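Local coordinates for putative thioesterase yhdA (Lactococcus lactis subsp. lactis, PDB 3GEK), which is a putative thioesterase of the PaaI family that may hydrolyse 1,4-dihydroxy-2-naphthoyl-CoA, although its function has not been established, at residues F12-D17 / N65-G70; A54-T59 / I124-A129. The protein carries 7 engineered substitutions. All coordinates share one frame; numbering follows the deposited sequence. Where two conformers were deposited one is given.

Contact 1. Residues F12-D17 / N65-G70. Engineered in segment 65-70: Gly70 (natural residue Ser).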
ATOM      1  N   PHE A  12       9.717 -23.971   5.752  1.00 46.35           N
ATOM      2  CA  PHE A  12       9.591 -23.244   4.490  1.00 47.11           C
ATOM      3  C   PHE A  12       9.487 -24.220   3.322  1.00 47.56           C
ATOM      4  O   PHE A  12      10.313 -25.121   3.187  1.00 47.58           O
ATOM      5  CB  PHE A  12      10.746 -22.253   4.265  1.00 46.98           C
ATOM      6  CG  PHE A  12      10.672 -21.526   2.935  1.00 47.11           C
ATOM      7  CD1 PHE A  12       9.782 -20.468   2.750  1.00 47.14           C
ATOM      8  CD2 PHE A  12      11.481 -21.909   1.868  1.00 47.70           C
ATOM      9  CE1 PHE A  12       9.701 -19.800   1.525  1.00 46.64           C
ATOM     10  CE2 PHE A  12      11.406 -21.244   0.636  1.00 47.78           C
ATOM     11  CZ  PHE A  12      10.511 -20.193   0.469  1.00 47.07           C
ATOM     12  N   GLN A  13       8.454 -24.041   2.505  1.00 48.41           N
ATOM     13  CA  GLN A  13       8.300 -24.787   1.252  1.00 49.54           C
ATOM     14  C   GLN A  13       7.572 -23.959   0.202  1.00 49.87           C
ATOM     15  O   GLN A  13       6.584 -23.286   0.498  1.00 49.79           O
ATOM     16  CB  GLN A  13       7.617 -26.149   1.464  1.00 49.40           C
ATOM     17  CG  GLN A  13       6.298 -26.118   2.228  1.00 50.24           C
ATOM     18  CD  GLN A  13       5.876 -27.490   2.751  1.00 50.69           C
ATOM     19  OE1 GLN A  13       6.703 -28.284   3.211  1.00 51.99           O
ATOM     20  NE2 GLN A  13       4.576 -27.769   2.689  1.00 51.82           N
ATOM     21  N   VAL A  14       8.093 -24.005  -1.021  1.00 50.61           N
ATOM     22  CA  VAL A  14       7.480 -23.369  -2.185  1.00 51.38           C
ATOM     23  C   VAL A  14       7.018 -24.477  -3.140  1.00 51.93           C
ATOM     24  O   VAL A  14       7.725 -25.473  -3.333  1.00 51.78           O
ATOM     25  CB  VAL A  14       8.462 -22.371  -2.863  1.00 51.37           C
ATOM     26  CG1 VAL A  14       9.702 -23.083  -3.377  1.00 51.74           C
ATOM     27  CG2 VAL A  14       7.781 -21.591  -3.978  1.00 51.62           C
ATOM     28  N   PHE A  15       5.826 -24.316  -3.710  1.00 52.70           N
ATOM     29  CA  PHE A  15       5.187 -25.398  -4.473  1.00 53.78           C
ATOM     30  C   PHE A  15       4.152 -24.898  -5.477  1.00 54.48           C
ATOM     31  O   PHE A  15       3.669 -23.773  -5.376  1.00 54.35           O
ATOM     32  CB  PHE A  15       4.534 -26.418  -3.523  1.00 53.45           C
ATOM     33  CG  PHE A  15       3.491 -25.821  -2.606  1.00 53.68           C
ATOM     34  CD1 PHE A  15       3.862 -25.212  -1.409  1.00 52.81           C
ATOM     35  CD2 PHE A  15       2.139 -25.871  -2.940  1.00 53.42           C
ATOM     36  CE1 PHE A  15       2.905 -24.658  -0.561  1.00 52.64           C
ATOM     37  CE2 PHE A  15       1.175 -25.320  -2.100  1.00 53.02           C
ATOM     38  CZ  PHE A  15       1.560 -24.711  -0.907  1.00 52.78           C
ATOM     39  N   THR A  16       3.824 -25.751  -6.444  1.00 55.71           N
ATOM     40  CA  THR A  16       2.722 -25.500  -7.368  1.00 56.89           C
ATOM     41  C   THR A  16       1.592 -26.476  -7.070  1.00 57.82           C
ATOM     42  O   THR A  16       1.826 -27.556  -6.520  1.00 57.97           O
ATOM     43  CB  THR A  16       3.147 -25.664  -8.844  1.00 56.77           C
ATOM     44  OG1 THR A  16       3.655 -26.986  -9.057  1.00 56.97           O
ATOM     45  CG2 THR A  16       4.216 -24.659  -9.215  1.00 56.83           C
ATOM     46  N   ASP A  17       0.369 -26.096  -7.430  1.00 59.09           N
ATOM     47  CA  ASP A  17      -0.773 -27.004  -7.325  1.00 60.23           C
ATOM     48  C   ASP A  17      -0.679 -28.062  -8.415  1.00 60.81           C
ATOM     49  O   ASP A  17      -0.110 -27.811  -9.482  1.00 61.04           O
ATOM     50  CB  ASP A  17      -2.094 -26.240  -7.453  1.00 60.42           C
ATOM     51  CG  ASP A  17      -2.172 -25.043  -6.519  1.00 61.27           C
ATOM     52  OD1 ASP A  17      -2.275 -25.241  -5.288  1.00 62.52           O
ATOM     53  OD2 ASP A  17      -2.132 -23.901  -7.020  1.00 62.24           O
ATOM     54  N   ASN A  65      13.306 -16.562  -5.182  1.00 51.55           N
ATOM     55  CA  ASN A  65      14.613 -17.139  -5.513  1.00 52.07           C
ATOM     56  C   ASN A  65      14.546 -18.623  -5.869  1.00 52.45           C
ATOM     57  O   ASN A  65      15.200 -19.068  -6.814  1.00 52.47           O
ATOM     58  CB  ASN A  65      15.616 -16.907  -4.376  1.00 51.86           C
ATOM     59  CG  ASN A  65      16.119 -15.475  -4.322  1.00 51.76           C
ATOM     60  OD1 ASN A  65      15.940 -14.702  -5.262  1.00 51.31           O
ATOM     61  ND2 ASN A  65      16.760 -15.119  -3.216  1.00 51.78           N
ATOM     62  N   ALA A  66      13.743 -19.373  -5.117  1.00 53.14           N
ATOM     63  CA  ALA A  66      13.504 -20.792  -5.388  1.00 53.89           C
ATOM     64  C   ALA A  66      12.842 -21.042  -6.751  1.00 54.42           C
ATOM     65  O   ALA A  66      13.210 -21.981  -7.453  1.00 54.66           O
ATOM     66  CB  ALA A  66      12.679 -21.399  -4.276  1.00 53.92           C
ATOM     67  N   ILE A  67      11.873 -20.200  -7.114  1.00 55.19           N
ATOM     68  CA  ILE A  67      11.198 -20.270  -8.416  1.00 55.83           C
ATOM     69  C   ILE A  67      12.168 -19.989  -9.572  1.00 56.52           C
ATOM     70  O   ILE A  67      12.168 -20.700 -10.578  1.00 56.52           O
ATOM     71  CB  ILE A  67       9.994 -19.286  -8.487  1.00 55.81           C
ATOM     72  CG1 ILE A  67       8.875 -19.733  -7.539  1.00 55.75           C
ATOM     73  CG2 ILE A  67       9.465 -19.151  -9.921  1.00 55.85           C
ATOM     74  CD1 ILE A  67       7.795 -18.689  -7.324  1.00 55.61           C
ATOM     75  N   GLY A  68      12.986 -18.950  -9.416  1.00 57.31           N
ATOM     76  CA  GLY A  68      13.958 -18.563 -10.434  1.00 58.41           C
ATOM     77  C   GLY A  68      15.124 -19.521 -10.566  1.00 59.23           C
ATOM     78  O   GLY A  68      15.486 -19.903 -11.676  1.00 59.24           O
ATOM     79  N   SER A  69      15.687 -19.905  -9.418  1.00 59.94           N
ATOM     80  CA  SER A  69      16.836 -20.813  -9.336  0.50 60.33           C
ATOM     81  C   SER A  69      17.965 -20.442 -10.306  1.00 60.66           C
ATOM     82  O   SER A  69      18.042 -20.959 -11.428  1.00 60.67           O
ATOM     83  CB  SER A  69      16.402 -22.275  -9.513  0.50 60.37           C
ATOM     84  OG  SER A  69      17.477 -23.162  -9.254  0.50 60.42           O
ATOM     85  N   GLY A  70      18.834 -19.535  -9.866  1.00 61.12           N
ATOM     86  CA  GLY A  70      19.987 -19.114 -10.661  1.00 61.77           C
ATOM     87  C   GLY A  70      19.681 -18.116 -11.765  1.00 62.25           C
ATOM     88  O   GLY A  70      20.541 -17.304 -12.122  1.00 62.38           O
TER
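Beside the aliphatic touch of Val14 on Ala66 and Ile67 stands a flat group, the ring of Phe12, which turns to the helix side and packs on Met62 and Ala63, one turn earlier in the helix. The second ring, that of Phe15, leaves the strand on the side turned from the helix and lies against Lys29. Between them in sequence, and on the same side as Phe12, Val14 touches with both branches. With chi1 at 62°, Val14 CG1 sits between the backbone N and the carbonyl carbon and meets Ala66 CB at 3.5 Å. Val14 CG2, anti to the backbone N, points to Ile67 CG1, 4.2 Å away, a looser touch between side chains that slant across each other. In hotdog-fold terms, a short strand attached to strand 28-35 of the curved antiparallel sheet here meets the C-terminal turn of the central helix 49-68. Alanine suits this spot, since its lone methyl lets the Val14 and Ala66 CA atoms come within 7.3 Å; the branched valine presents one methyl to each of two helix residues. Ile67 starts off at an angle to the strand, but its longer chain brings CG1 closer, and it also packs on Tyr28 and Tyr72. The helix ends just beyond: Ser69 N still bonds to Asn65 O at 2.8 Å, yet Ser69 itself has turned to positive phi (47°), and Asn65 OD1 accepts a hydrogen bond from Ala74 N.

Contact 2. Residues A54-T59 / I124-A129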
ATOM      1  N   ALA A  54       8.791  -8.341   8.386  1.00 43.86           N
ATOM      2  CA  ALA A  54      10.055  -8.963   8.044  1.00 43.86           C
ATOM      3  C   ALA A  54       9.859 -10.409   7.580  1.00 44.09           C
ATOM      4  O   ALA A  54      10.495 -10.841   6.619  1.00 44.37           O
ATOM      5  CB  ALA A  54      11.008  -8.900   9.220  1.00 44.03           C
ATOM      6  N   LEU A  55       8.975 -11.144   8.254  1.00 44.04           N
ATOM      7  CA  LEU A  55       8.645 -12.516   7.862  1.00 44.00           C
ATOM      8  C   LEU A  55       8.120 -12.561   6.424  1.00 44.51           C
ATOM      9  O   LEU A  55       8.500 -13.440   5.645  1.00 44.34           O
ATOM     10  CB  LEU A  55       7.607 -13.119   8.824  1.00 43.77           C
ATOM     11  CG  LEU A  55       6.878 -14.423   8.470  1.00 43.19           C
ATOM     12  CD1 LEU A  55       7.832 -15.585   8.368  1.00 43.24           C
ATOM     13  CD2 LEU A  55       5.783 -14.742   9.485  1.00 43.41           C
ATOM     14  N   ALA A  56       7.245 -11.616   6.087  1.00 45.03           N
ATOM     15  CA  ALA A  56       6.642 -11.555   4.755  1.00 45.68           C
ATOM     16  C   ALA A  56       7.663 -11.248   3.675  1.00 46.32           C
ATOM     17  O   ALA A  56       7.680 -11.910   2.644  1.00 46.58           O
ATOM     18  CB  ALA A  56       5.540 -10.532   4.721  1.00 45.45           C
ATOM     19  N   GLU A  57       8.499 -10.236   3.908  1.00 47.21           N
ATOM     20  CA  GLU A  57       9.513  -9.833   2.930  1.00 48.26           C
ATOM     21  C   GLU A  57      10.560 -10.935   2.725  1.00 48.15           C
ATOM     22  O   GLU A  57      10.988 -11.192   1.594  1.00 48.03           O
ATOM     23  CB  GLU A  57      10.160  -8.489   3.315  1.00 48.18           C
ATOM     24  CG  GLU A  57      11.012  -7.875   2.191  1.00 50.00           C
ATOM     25  CD  GLU A  57      11.386  -6.409   2.398  1.00 50.02           C
ATOM     26  OE1 GLU A  57      10.550  -5.635   2.902  1.00 51.57           O
ATOM     27  OE2 GLU A  57      12.523  -6.022   2.014  1.00 52.62           O
ATOM     28  N   ILE A  58      10.940 -11.602   3.817  1.00 48.20           N
ATOM     29  CA  ILE A  58      11.966 -12.648   3.780  1.00 48.12           C
ATOM     30  C   ILE A  58      11.491 -13.936   3.095  1.00 48.09           C
ATOM     31  O   ILE A  58      12.222 -14.502   2.277  1.00 47.86           O
ATOM     32  CB  ILE A  58      12.550 -12.944   5.192  1.00 48.29           C
ATOM     33  CG1 ILE A  58      13.362 -11.737   5.681  1.00 48.75           C
ATOM     34  CG2 ILE A  58      13.434 -14.200   5.181  1.00 47.97           C
ATOM     35  CD1 ILE A  58      13.672 -11.751   7.166  1.00 49.61           C
ATOM     36  N   THR A  59      10.280 -14.390   3.428  1.00 47.81           N
ATOM     37  CA  THR A  59       9.714 -15.595   2.814  1.00 47.86           C
ATOM     38  C   THR A  59       9.363 -15.392   1.337  1.00 48.28           C
ATOM     39  O   THR A  59       9.524 -16.306   0.526  1.00 47.94           O
ATOM     40  CB  THR A  59       8.473 -16.116   3.573  1.00 48.05           C
ATOM     41  OG1 THR A  59       7.507 -15.062   3.709  1.00 46.99           O
ATOM     42  CG2 THR A  59       8.859 -16.656   4.961  1.00 47.72           C
ATOM     43  N   ILE A 124      -0.672  -9.144   3.738  1.00 49.01           N
ATOM     44  CA  ILE A 124       0.521  -8.456   3.259  1.00 48.96           C
ATOM     45  C   ILE A 124       0.749  -8.753   1.783  1.00 49.21           C
ATOM     46  O   ILE A 124       0.632  -9.906   1.343  1.00 48.82           O
ATOM     47  CB  ILE A 124       1.776  -8.863   4.082  1.00 49.04           C
ATOM     48  CG1 ILE A 124       1.552  -8.584   5.577  1.00 49.13           C
ATOM     49  CG2 ILE A 124       3.040  -8.170   3.544  1.00 49.18           C
ATOM     50  CD1 ILE A 124       2.757  -8.812   6.467  1.00 49.23           C
ATOM     51  N   THR A 125       1.046  -7.702   1.022  1.00 48.91           N
ATOM     52  CA  THR A 125       1.452  -7.843  -0.372  1.00 49.21           C
ATOM     53  C   THR A 125       2.906  -7.406  -0.515  1.00 48.51           C
ATOM     54  O   THR A 125       3.293  -6.344  -0.018  1.00 48.23           O
ATOM     55  CB  THR A 125       0.550  -7.020  -1.323  1.00 49.35           C
ATOM     56  OG1 THR A 125      -0.800  -7.483  -1.209  1.00 51.54           O
ATOM     57  CG2 THR A 125       0.992  -7.192  -2.775  1.00 50.03           C
ATOM     58  N   VAL A 126       3.703  -8.243  -1.169  1.00 47.74           N
ATOM     59  CA  VAL A 126       5.111  -7.941  -1.412  1.00 47.52           C
ATOM     60  C   VAL A 126       5.399  -7.936  -2.906  1.00 47.83           C
ATOM     61  O   VAL A 126       5.067  -8.898  -3.616  1.00 48.01           O
ATOM     62  CB  VAL A 126       6.058  -8.975  -0.722  1.00 47.19           C
ATOM     63  CG1 VAL A 126       7.510  -8.657  -1.030  1.00 46.15           C
ATOM     64  CG2 VAL A 126       5.829  -9.009   0.785  1.00 46.33           C
ATOM     65  N   VAL A 127       6.012  -6.856  -3.378  1.00 47.75           N
ATOM     66  CA  VAL A 127       6.536  -6.804  -4.734  1.00 48.31           C
ATOM     67  C   VAL A 127       8.057  -6.969  -4.673  1.00 48.63           C
ATOM     68  O   VAL A 127       8.737  -6.201  -3.991  1.00 48.55           O
ATOM     69  CB  VAL A 127       6.181  -5.472  -5.457  1.00 48.29           C
ATOM     70  CG1 VAL A 127       6.690  -5.483  -6.885  1.00 47.68           C
ATOM     71  CG2 VAL A 127       4.680  -5.212  -5.415  1.00 48.11           C
ATOM     72  N   ASN A 128       8.570  -7.984  -5.364  1.00 48.78           N
ATOM     73  CA  ASN A 128      10.003  -8.206  -5.481  1.00 49.13           C
ATOM     74  C   ASN A 128      10.520  -7.731  -6.842  1.00 49.93           C
ATOM     75  O   ASN A 128       9.856  -7.907  -7.866  1.00 49.84           O
ATOM     76  CB  ASN A 128      10.338  -9.695  -5.308  1.00 48.91           C
ATOM     77  CG  ASN A 128      10.196 -10.184  -3.865  1.00 48.62           C
ATOM     78  OD1 ASN A 128      10.330  -9.418  -2.905  1.00 48.28           O
ATOM     79  ND2 ASN A 128       9.939 -11.479  -3.712  1.00 46.89           N
ATOM     80  N   ALA A 129      11.706  -7.131  -6.852  1.00 50.66           N
ATOM     81  CA  ALA A 129      12.410  -6.854  -8.098  1.00 51.50           C
ATOM     82  C   ALA A 129      13.263  -8.060  -8.451  1.00 51.84           C
ATOM     83  O   ALA A 129      13.892  -8.661  -7.576  1.00 51.81           O
ATOM     84  CB  ALA A 129      13.272  -5.599  -7.977  1.00 51.56           C
TER
HETATM   85  O   HOH W   1      11.457  -9.916  -0.566  1.00 53.67           O
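A water molecule joins Glu57 and Asn128, donating one hydrogen bond to Glu57 O at 2.6 Å and another to Asn128 OD1, also at 2.6 Å. Two buried acceptors that cannot bond to each other are thus joined by a water that donates to both. Asparagine suits the place: with the water at OD1 and Ser64 OG, farther along the same helix, at ND2, both ends of the amide have a partner, consistent with the modelled orientation. Apart from the water the contact is van der Waals packing, mostly between apolar side chains. Ile124 clasps the Ala56 methyl with two carbons, Ile124 CG2 at 3.6 Å and CD1 at 3.7 Å from Ala56 CB; chi1 of -57° puts CG2 anti to the backbone N while CG1 carries CD1 round to the methyl. Val126 CG2 rests alongside the helix backbone, 3.9 Å from Ala56 O. With only a methyl at Ala56, the axes of segments 54-59 and 124-129 approach to 8.8 Å at an angle of 39°. Within the helix, Leu55 O takes both Thr59 N and Thr59 OG1 (2.7 Å), from opposite faces of the carbonyl plane, so the threonine hydroxyl is satisfied without leaving its own helix. Glu57 sends its carboxylate to a subunit interface, OE1 bonding to His83 NE2 of the second subunit. A long central helix wrapped by a curved antiparallel sheet is the hallmark of the hotdog fold.

How the contacts relate
Helix 49-68 serves both contacts, its middle in contact 2 and its last turn in contact 1, and their centres lie about 14 Å apart. They meet directly where Phe12 CE1 packs 3.6 Å from Thr59 O. Contact 2 is buried and contact 1 a surface touch: the centre of contact 2 lies about 6 Å, and that of contact 1 about 12 Å, from the centre of the chain. The two strands belong to the same curled sheet, so the same sheet meets the helix at two places along its length. Neighbouring chains approach residues of contact 2 but not those of contact 1; since hotdog thioesterases commonly form their active sites between subunits, contact 2 is probably the nearer to catalysis.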